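PDB 7D1B: leucine aminopeptidase from Fimbriiglobus ruber, which probably acts as a zinc-dependent glutaminyl cyclase of the M28 peptidase family, converting N-terminal glutamine of peptides to pyroglutamate. Local coordinates for residues S152-T157 with L234-G239. Sequence-based numbering, arbitrary orientation.
With ZN (zinc ion), chain B.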
loop_
_atom_site.group_PDB
_atom_site.type_symbol
_atom_site.label_atom_id
_atom_site.label_comp_id
_atom_site.label_asym_id
_atom_site.label_seq_id
_atom_site.Cartn_x
_atom_site.Cartn_y
_atom_site.Cartn_z
ATOM N N SER A 152 11.968 3.706 6.843
ATOM C CA SER A 152 10.890 2.843 6.349
ATOM C C SER A 152 10.690 2.963 4.829
ATOM O O SER A 152 9.565 2.985 4.352
ATOM C CB SER A 152 9.588 3.164 7.099
ATOM O OG SER A 152 8.635 2.140 6.978
ATOM N N ALA A 153 11.780 3.030 4.053
ATOM C CA ALA A 153 11.642 3.371 2.632
ATOM C C ALA A 153 10.793 2.362 1.862
ATOM O O ALA A 153 9.981 2.754 1.018
ATOM C CB ALA A 153 13.008 3.476 1.973
ATOM N N ASN A 154 10.991 1.069 2.101
ATOM C CA ASN A 154 10.280 0.023 1.373
ATOM C C ASN A 154 9.012 -0.426 2.091
ATOM O O ASN A 154 8.427 -1.440 1.720
ATOM C CB ASN A 154 11.213 -1.172 1.170
ATOM C CG ASN A 154 10.723 -2.149 0.104
ATOM O OD1 ASN A 154 10.099 -1.760 -0.897
ATOM N ND2 ASN A 154 11.024 -3.428 0.304
ATOM N N ASP A 155 8.585 0.296 3.118
ATOM C CA ASP A 155 7.575 -0.195 4.045
ATOM C C ASP A 155 6.567 0.935 4.211
ATOM O O ASP A 155 6.765 1.865 5.003
ATOM C CB ASP A 155 8.308 -0.591 5.317
ATOM C CG ASP A 155 7.417 -1.224 6.362
ATOM O OD1 ASP A 155 6.174 -1.194 6.242
ATOM O OD2 ASP A 155 7.988 -1.756 7.367
ATOM N N GLY A 156 5.502 0.884 3.416
ATOM C CA GLY A 156 4.549 1.977 3.299
ATOM C C GLY A 156 5.011 3.056 2.343
ATOM O O GLY A 156 4.323 3.367 1.368
ATOM N N THR A 157 6.205 3.604 2.587
ATOM C CA THR A 157 6.669 4.766 1.837
ATOM C C THR A 157 6.664 4.468 0.347
ATOM O O THR A 157 6.201 5.282 -0.457
ATOM C CB THR A 157 8.074 5.161 2.292
ATOM O OG1 THR A 157 8.118 5.193 3.722
ATOM C CG2 THR A 157 8.422 6.526 1.750
ATOM N N LEU A 234 6.380 -3.802 1.123
ATOM C CA LEU A 234 7.672 -4.482 1.016
ATOM C C LEU A 234 7.859 -5.089 -0.375
ATOM O O LEU A 234 8.177 -6.275 -0.522
ATOM C CB LEU A 234 7.869 -5.542 2.101
ATOM C CG LEU A 234 7.527 -5.164 3.529
ATOM C CD1 LEU A 234 7.712 -6.384 4.419
ATOM C CD2 LEU A 234 8.370 -4.033 4.024
ATOM N N PHE A 235 7.691 -4.252 -1.407
ATOM C CA PHE A 235 7.556 -4.748 -2.771
ATOM C C PHE A 235 8.540 -4.135 -3.746
ATOM O O PHE A 235 8.558 -4.564 -4.899
ATOM C CB PHE A 235 6.137 -4.457 -3.310
ATOM C CG PHE A 235 5.905 -3.006 -3.579
ATOM C CD1 PHE A 235 5.478 -2.159 -2.572
ATOM C CD2 PHE A 235 6.139 -2.464 -4.840
ATOM C CE1 PHE A 235 5.335 -0.795 -2.790
ATOM C CE2 PHE A 235 5.990 -1.100 -5.070
ATOM C CZ PHE A 235 5.573 -0.269 -4.043
ATOM N N ALA A 236 9.315 -3.124 -3.345
ATOM C CA ALA A 236 9.982 -2.256 -4.301
ATOM C C ALA A 236 11.486 -2.456 -4.358
ATOM O O ALA A 236 12.163 -1.722 -5.085
ATOM C CB ALA A 236 9.650 -0.794 -3.999
ATOM N N HIS A 237 12.018 -3.418 -3.612
ATOM C CA HIS A 237 13.455 -3.663 -3.601
ATOM C C HIS A 237 13.909 -4.416 -4.851
ATOM O O HIS A 237 13.133 -5.089 -5.545
ATOM C CB HIS A 237 13.858 -4.414 -2.329
ATOM C CG HIS A 237 13.016 -5.609 -2.036
ATOM N ND1 HIS A 237 11.695 -5.507 -1.649
ATOM C CD2 HIS A 237 13.313 -6.931 -2.042
ATOM C CE1 HIS A 237 11.220 -6.720 -1.423
ATOM N NE2 HIS A 237 12.179 -7.602 -1.655
ATOM N N ASP A 238 15.205 -4.304 -5.120
ATOM C CA ASP A 238 15.828 -4.924 -6.284
ATOM C C ASP A 238 15.752 -6.442 -6.168
ATOM O O ASP A 238 16.225 -7.017 -5.189
ATOM C CB ASP A 238 17.289 -4.462 -6.297
ATOM C CG ASP A 238 18.032 -4.861 -7.546
ATOM O OD1 ASP A 238 17.407 -5.172 -8.577
ATOM O OD2 ASP A 238 19.281 -4.820 -7.497
ATOM N N GLY A 239 15.184 -7.103 -7.173
ATOM C CA GLY A 239 15.124 -8.551 -7.129
ATOM C C GLY A 239 14.059 -9.091 -6.206
ATOM O O GLY A 239 14.125 -10.264 -5.821
HETATM ZN ZN ZN B . 6.807 -2.426 8.783
HETATM O O HOH W 1 6.067 -4.210 7.942
#
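Leu-234 meets Asn-154 and Asp-155 through both backbone and side chain. Its N gives a weak, bent hydrogen bond to Asn-154 O (3.2 Å), and its CA-H leans on the same oxygen. With CG anti to its carbonyl carbon (chi1 -46°), the side chain runs alongside that of Asp-155, both pointing the same way, and CD2 packs against Asp-155 CB at 3.7 Å. That carboxylate is a zinc ligand: Asp-155 OD2 lies 2.0 Å from the zinc ion, which Glu-188, His-309 and water 1 also bind, while Asp-155 OD1 is held by His-130. The Phe-235 CB leaves its backbone pointing away from 152-157, and its ring packs on Ala-158 and Leu-162, with Ala-236 CB over one face near the rim. Ala-236 N donates to Asn-154 OD1 (2.9 Å), on a lone pair in the plane of the amide carbonyl, and Ala-236 CB presses on the same oxygen at 3.3 Å. At His-237 the other branch of the amide is used: Asn-154 ND2 donates to His-237 ND1 (2.9 Å), approaching 38° out of the ring plane. Amide and ring planes stand 77° apart. Two bonds thus fix the amide flip, and since ND1 accepts here, NE2 is left to donate to Asp-302. Replacing Asn-154 by alanine would probably leave Ala-236 N and His-237 ND1 without these partners, the imidazole then relying on Asp-302 for its orientation. The contact is buried beside the metal site, consistent with a second shell for zinc ligand Asp-155. It joins residues 152-157, on helix 153-167, to the loop after strand 225-232; helix 51-63 backs Ala-153 and Thr-157, whereas helix 320-336 touches Phe-235 and Ala-236.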